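Local coordinates for chitinase (Chromobacterium violaceum, PDB 4TXG), which probably hydrolyses the glycosidic bonds of chitin as a family GH18 chitinase and probably binds chitin, at residues A[587-592]-A[634-639]; A[379-384]-A[664-669]. One frame throughout, in Å; residues are numbered along the deposited sequence.

Interaction 1. Residues A[587-592]-A[634-639]; sequences QKAAWI and NTFSQP
Thr635, in the last turn of helix 627-636, sets its methyl against the methyl of Ala589 on helix 582-594, with Thr635 CG2 lying 4.2 Å from Ala589 CB. These two residues also mark the closest backbone approach, their CA atoms 7.4 Å apart, a short distance consistent with the small side chain of Ala589. The hydroxyl of Thr635 serves its own helix instead, OG1 bonding to Leu631 O one turn earlier. Phe636 follows and makes the larger part of this segment's contact. Its CG stands anti to its own carbonyl carbon (chi1 -64°), which brings the far end of the ring up to the neighbouring helix. Phe636 CZ lies 3.9 Å from Ala589 CB and 3.7 Å from Ile592 CG2, so the ring end touches residues one helical turn apart. The ring and the Ile592 side chain cross at about a right angle, and CG2 approaches the ring obliquely. Ala589 O lies in the ring plane at its edge, 3.7 Å from Phe636 CE1, and faces the C-H rim. After Phe636 the helix gives way to a loop. Val600 of strand 599-603 touches both Ile592 and Phe636, while Arg154, just ahead of strand 155-161, adds to the packing. The arrangement is the apolar helix-helix and helix-strand layer outside the parallel strands of the TIM barrel characteristic of GH18 enzymes.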
loop_
_atom_site.group_PDB
_atom_site.type_symbol
_atom_site.label_atom_id
_atom_site.label_comp_id
_atom_site.label_asym_id
_atom_site.label_seq_id
_atom_site.Cartn_x
_atom_site.Cartn_y
_atom_site.Cartn_z
ATOM N N GLN A 587 3.605 18.019 7.642
ATOM C CA GLN A 587 3.357 17.297 8.884
ATOM C C GLN A 587 3.616 15.786 8.700
ATOM O O GLN A 587 4.256 15.154 9.535
ATOM C CB GLN A 587 1.921 17.572 9.380
ATOM C CG GLN A 587 1.594 16.923 10.725
ATOM C CD GLN A 587 0.388 17.524 11.445
ATOM O OE1 GLN A 587 -0.297 18.412 10.930
ATOM N NE2 GLN A 587 0.121 17.024 12.656
ATOM N N LYS A 588 3.162 15.212 7.589
ATOM C CA LYS A 588 3.403 13.793 7.324
ATOM C C LYS A 588 4.877 13.521 7.050
ATOM O O LYS A 588 5.415 12.488 7.459
ATOM C CB LYS A 588 2.553 13.314 6.150
ATOM C CG LYS A 588 1.070 13.228 6.516
ATOM C CD LYS A 588 0.224 12.764 5.338
ATOM C CE LYS A 588 -1.257 12.734 5.715
ATOM N NZ LYS A 588 -2.103 12.184 4.601
ATOM N N ALA A 589 5.530 14.461 6.372
ATOM C CA ALA A 589 6.948 14.324 6.067
ATOM C C ALA A 589 7.783 14.321 7.345
ATOM O O ALA A 589 8.766 13.587 7.444
ATOM C CB ALA A 589 7.408 15.441 5.133
ATOM N N ALA A 590 7.398 15.136 8.324
ATOM C CA ALA A 590 8.112 15.143 9.596
ATOM C C ALA A 590 7.983 13.784 10.272
ATOM O O ALA A 590 8.950 13.260 10.832
ATOM C CB ALA A 590 7.587 16.249 10.514
ATOM N N TRP A 591 6.780 13.222 10.195
ATOM C CA TRP A 591 6.471 11.922 10.784
ATOM C C TRP A 591 7.266 10.795 10.107
ATOM O O TRP A 591 7.742 9.876 10.770
ATOM C CB TRP A 591 4.957 11.684 10.696
ATOM C CG TRP A 591 4.475 10.330 11.157
ATOM C CD1 TRP A 591 4.049 9.986 12.403
ATOM C CD2 TRP A 591 4.363 9.153 10.349
ATOM N NE1 TRP A 591 3.672 8.654 12.423
ATOM C CE2 TRP A 591 3.863 8.123 11.174
ATOM C CE3 TRP A 591 4.628 8.876 9.003
ATOM C CZ2 TRP A 591 3.634 6.834 10.698
ATOM C CZ3 TRP A 591 4.398 7.594 8.531
ATOM C CH2 TRP A 591 3.910 6.589 9.379
ATOM N N ILE A 592 7.406 10.882 8.786
ATOM C CA ILE A 592 8.218 9.942 8.011
ATOM C C ILE A 592 9.664 9.968 8.488
ATOM O O ILE A 592 10.274 8.920 8.746
ATOM C CB ILE A 592 8.180 10.275 6.481
ATOM C CG1 ILE A 592 6.800 9.970 5.889
ATOM C CG2 ILE A 592 9.275 9.526 5.728
ATOM C CD1 ILE A 592 6.487 8.479 5.766
ATOM N N ASN A 634 12.566 18.303 -1.242
ATOM C CA ASN A 634 13.406 19.275 -0.545
ATOM C C ASN A 634 13.593 18.895 0.923
ATOM O O ASN A 634 14.644 19.132 1.509
ATOM C CB ASN A 634 12.809 20.680 -0.657
ATOM C CG ASN A 634 12.972 21.270 -2.050
ATOM O OD1 ASN A 634 13.942 20.968 -2.754
ATOM N ND2 ASN A 634 12.024 22.112 -2.456
ATOM N N THR A 635 12.564 18.295 1.503
ATOM C CA THR A 635 12.632 17.829 2.879
ATOM C C THR A 635 13.553 16.614 3.007
ATOM O O THR A 635 14.385 16.552 3.909
ATOM C CB THR A 635 11.235 17.476 3.399
ATOM O OG1 THR A 635 10.385 18.627 3.285
ATOM C CG2 THR A 635 11.293 17.022 4.853
ATOM N N PHE A 636 13.422 15.661 2.087
ATOM C CA PHE A 636 14.123 14.381 2.220
ATOM C C PHE A 636 15.534 14.331 1.601
ATOM O O PHE A 636 16.235 13.328 1.762
ATOM C CB PHE A 636 13.266 13.264 1.606
ATOM C CG PHE A 636 11.953 13.034 2.314
ATOM C CD1 PHE A 636 11.805 13.340 3.664
ATOM C CD2 PHE A 636 10.874 12.476 1.626
ATOM C CE1 PHE A 636 10.601 13.112 4.319
ATOM C CE2 PHE A 636 9.663 12.248 2.266
ATOM C CZ PHE A 636 9.524 12.566 3.625
ATOM N N SER A 637 15.958 15.386 0.900
ATOM C CA SER A 637 17.296 15.415 0.293
ATOM C C SER A 637 18.254 16.357 1.036
ATOM O O SER A 637 19.411 16.565 0.623
ATOM C CB SER A 637 17.212 15.827 -1.181
ATOM O OG SER A 637 16.727 17.157 -1.300
ATOM N N GLN A 638 17.756 16.925 2.129
ATOM C CA GLN A 638 18.544 17.782 3.013
ATOM C C GLN A 638 18.477 17.202 4.428
ATOM O O GLN A 638 17.618 16.379 4.701
ATOM C CB GLN A 638 18.014 19.221 2.976
ATOM C CG GLN A 638 18.137 19.893 1.603
ATOM C CD GLN A 638 19.587 20.054 1.141
ATOM O OE1 GLN A 638 20.512 20.115 1.952
ATOM N NE2 GLN A 638 19.784 20.120 -0.172
ATOM N N PRO A 639 19.396 17.605 5.323
ATOM C CA PRO A 639 19.356 17.032 6.677
ATOM C C PRO A 639 17.991 17.185 7.356
ATOM O O PRO A 639 17.300 18.183 7.123
ATOM C CB PRO A 639 20.424 17.833 7.417
ATOM C CG PRO A 639 21.418 18.174 6.343
ATOM C CD PRO A 639 20.583 18.453 5.117
#

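Interaction 2. Residues A[379-384]-A[664-669]; sequences GMETFQ and GGFKLG
A type II' beta turn, Met380 to Phe383, in the loop between helix 374-377 and strand 391-395 of the GH18 barrel meets a loop joining strands 659-664 and 678-683 of the C-terminal beta-rich region, probably a sandwich. The turn is closed by the backbone bond from Phe383 N to Met380 O, and its corner rests on Phe666. Glu381 CA sits over the centre of the Phe666 ring, 3.7 Å from the centroid and 7° off the ring normal, a CH-pi contact. The Glu381 chain then runs on past that ring, CG 3.6 Å from Phe666 CD2, with the carboxylate plane turned just 15° from the ring plane. With Thr382 CG2 anti to the carbonyl carbon, beside the backbone N, this methyl reaches the ring tip obliquely, 3.6 Å from Phe666 CZ. Where 379-384 begins and 664-669 ends, the backbones come together, Gly379 CA lying 4.1 Å from Gly669 CA; Ser318 bonds to both glycines, weakly to Gly669 N. Ile675, Pro677 and Tyr759 also pack on Phe666. Gln384, just after the turn, holds the Glu381 carboxylate: its NE2 donates to Glu381 OE1 nearly along the C-O axis, while its OE1 accepts the N-H of Thr382 from above the carbonyl plane. On the other carboxylate oxygen, a water links the loops, donating weakly to Glu381 OE2 and accepting a 3.0 Å bond from Phe666 N.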
loop_
_atom_site.group_PDB
_atom_site.type_symbol
_atom_site.label_atom_id
_atom_site.label_comp_id
_atom_site.label_asym_id
_atom_site.label_seq_id
_atom_site.Cartn_x
_atom_site.Cartn_y
_atom_site.Cartn_z
ATOM N N GLY A 379 -9.096 -9.922 7.111
ATOM C CA GLY A 379 -9.222 -11.117 6.297
ATOM C C GLY A 379 -7.933 -11.513 5.595
ATOM O O GLY A 379 -7.961 -12.298 4.656
ATOM N N MET A 380 -6.804 -10.980 6.046
ATOM C CA MET A 380 -5.532 -11.280 5.386
ATOM C C MET A 380 -4.508 -11.930 6.325
ATOM O O MET A 380 -3.293 -11.759 6.150
ATOM C CB MET A 380 -4.986 -9.993 4.746
ATOM C CG MET A 380 -5.918 -9.504 3.620
ATOM S SD MET A 380 -5.611 -7.860 2.954
ATOM C CE MET A 380 -3.990 -8.109 2.252
ATOM N N GLU A 381 -5.023 -12.695 7.294
ATOM C CA GLU A 381 -4.220 -13.498 8.217
ATOM C C GLU A 381 -3.133 -12.634 8.866
ATOM O O GLU A 381 -3.470 -11.672 9.544
ATOM C CB GLU A 381 -3.659 -14.728 7.483
ATOM C CG GLU A 381 -4.839 -15.596 6.960
ATOM C CD GLU A 381 -4.448 -16.966 6.433
ATOM O OE1 GLU A 381 -3.257 -17.339 6.527
ATOM O OE2 GLU A 381 -5.355 -17.682 5.931
ATOM N N THR A 382 -1.857 -12.951 8.655
ATOM C CA THR A 382 -0.771 -12.099 9.153
ATOM C C THR A 382 0.068 -11.495 8.021
ATOM O O THR A 382 1.218 -11.096 8.235
ATOM C CB THR A 382 0.177 -12.879 10.097
ATOM O OG1 THR A 382 0.817 -13.946 9.377
ATOM C CG2 THR A 382 -0.593 -13.464 11.270
ATOM N N PHE A 383 -0.513 -11.410 6.830
ATOM C CA PHE A 383 0.208 -10.931 5.646
ATOM C C PHE A 383 1.558 -11.641 5.502
ATOM O O PHE A 383 2.610 -11.005 5.382
ATOM C CB PHE A 383 0.400 -9.408 5.693
ATOM C CG PHE A 383 0.310 -8.764 4.333
ATOM C CD1 PHE A 383 1.042 -9.275 3.269
ATOM C CD2 PHE A 383 -0.540 -7.694 4.107
ATOM C CE1 PHE A 383 0.959 -8.707 2.013
ATOM C CE2 PHE A 383 -0.629 -7.128 2.843
ATOM C CZ PHE A 383 0.116 -7.637 1.805
ATOM N N GLN A 384 1.506 -12.968 5.523
ATOM C CA GLN A 384 2.698 -13.796 5.410
ATOM C C GLN A 384 3.534 -13.457 4.168
ATOM O O GLN A 384 4.753 -13.629 4.168
ATOM C CB GLN A 384 2.296 -15.276 5.384
ATOM C CG GLN A 384 1.679 -15.789 6.697
ATOM C CD GLN A 384 0.167 -15.720 6.711
ATOM O OE1 GLN A 384 -0.423 -14.686 6.380
ATOM N NE2 GLN A 384 -0.479 -16.828 7.098
ATOM N N GLY A 664 -1.745 -19.533 12.378
ATOM C CA GLY A 664 -2.564 -20.095 11.319
ATOM C C GLY A 664 -3.932 -20.498 11.841
ATOM O O GLY A 664 -4.296 -20.156 12.964
ATOM N N GLY A 665 -4.702 -21.213 11.027
ATOM C CA GLY A 665 -6.045 -21.596 11.426
ATOM C C GLY A 665 -6.972 -20.403 11.591
ATOM O O GLY A 665 -7.828 -20.377 12.482
ATOM N N PHE A 666 -6.804 -19.407 10.728
ATOM C CA PHE A 666 -7.698 -18.248 10.726
ATOM C C PHE A 666 -9.064 -18.628 10.160
ATOM O O PHE A 666 -9.145 -19.388 9.196
ATOM C CB PHE A 666 -7.109 -17.104 9.894
ATOM C CG PHE A 666 -5.968 -16.376 10.556
ATOM C CD1 PHE A 666 -6.210 -15.272 11.367
ATOM C CD2 PHE A 666 -4.653 -16.784 10.360
ATOM C CE1 PHE A 666 -5.164 -14.581 11.970
ATOM C CE2 PHE A 666 -3.598 -16.095 10.960
ATOM C CZ PHE A 666 -3.855 -14.997 11.768
ATOM N N LYS A 667 -10.135 -18.105 10.750
ATOM C CA LYS A 667 -11.453 -18.255 10.151
ATOM C C LYS A 667 -11.595 -17.288 8.973
ATOM O O LYS A 667 -10.740 -16.419 8.764
ATOM C CB LYS A 667 -12.561 -17.992 11.176
ATOM C CG LYS A 667 -12.563 -18.914 12.380
ATOM C CD LYS A 667 -13.545 -18.375 13.411
ATOM C CE LYS A 667 -13.357 -18.995 14.778
ATOM N NZ LYS A 667 -14.089 -18.211 15.812
ATOM N N LEU A 668 -12.667 -17.451 8.201
ATOM C CA LEU A 668 -13.029 -16.451 7.204
ATOM C C LEU A 668 -13.164 -15.105 7.905
ATOM O O LEU A 668 -13.574 -15.040 9.065
ATOM C CB LEU A 668 -14.329 -16.823 6.491
ATOM C CG LEU A 668 -14.287 -18.111 5.666
ATOM C CD1 LEU A 668 -15.559 -18.259 4.848
ATOM C CD2 LEU A 668 -13.068 -18.127 4.758
ATOM N N GLY A 669 -12.819 -14.037 7.196
ATOM C CA GLY A 669 -12.705 -12.729 7.806
ATOM C C GLY A 669 -13.888 -12.234 8.605
ATOM O O GLY A 669 -13.707 -11.635 9.670
HETATM O O HOH W 1 -5.357 -19.758 8.160
#

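How the interactions relate
Following the chain from the N terminus, residues 379-384 come first, in a loop of the GH18 barrel. The chain then runs on through strand 457-462 to 587-592 on helix 582-594; strand 599-603, which follows, closes the barrel, and at 634-639 interaction 1 closes a loop of 41 intervening residues. Only at 664-669, in the C-terminal beta-rich region, does interaction 2 close its much longer loop of 279 residues, so interaction 1 is nested within it. The former joins two helices against barrel strand 599-603; the latter ties a barrel loop to the C-terminal sheets. Their centres are 35 Å apart, on opposite sides of the chain's centre, with nearest atoms about 16 Å apart.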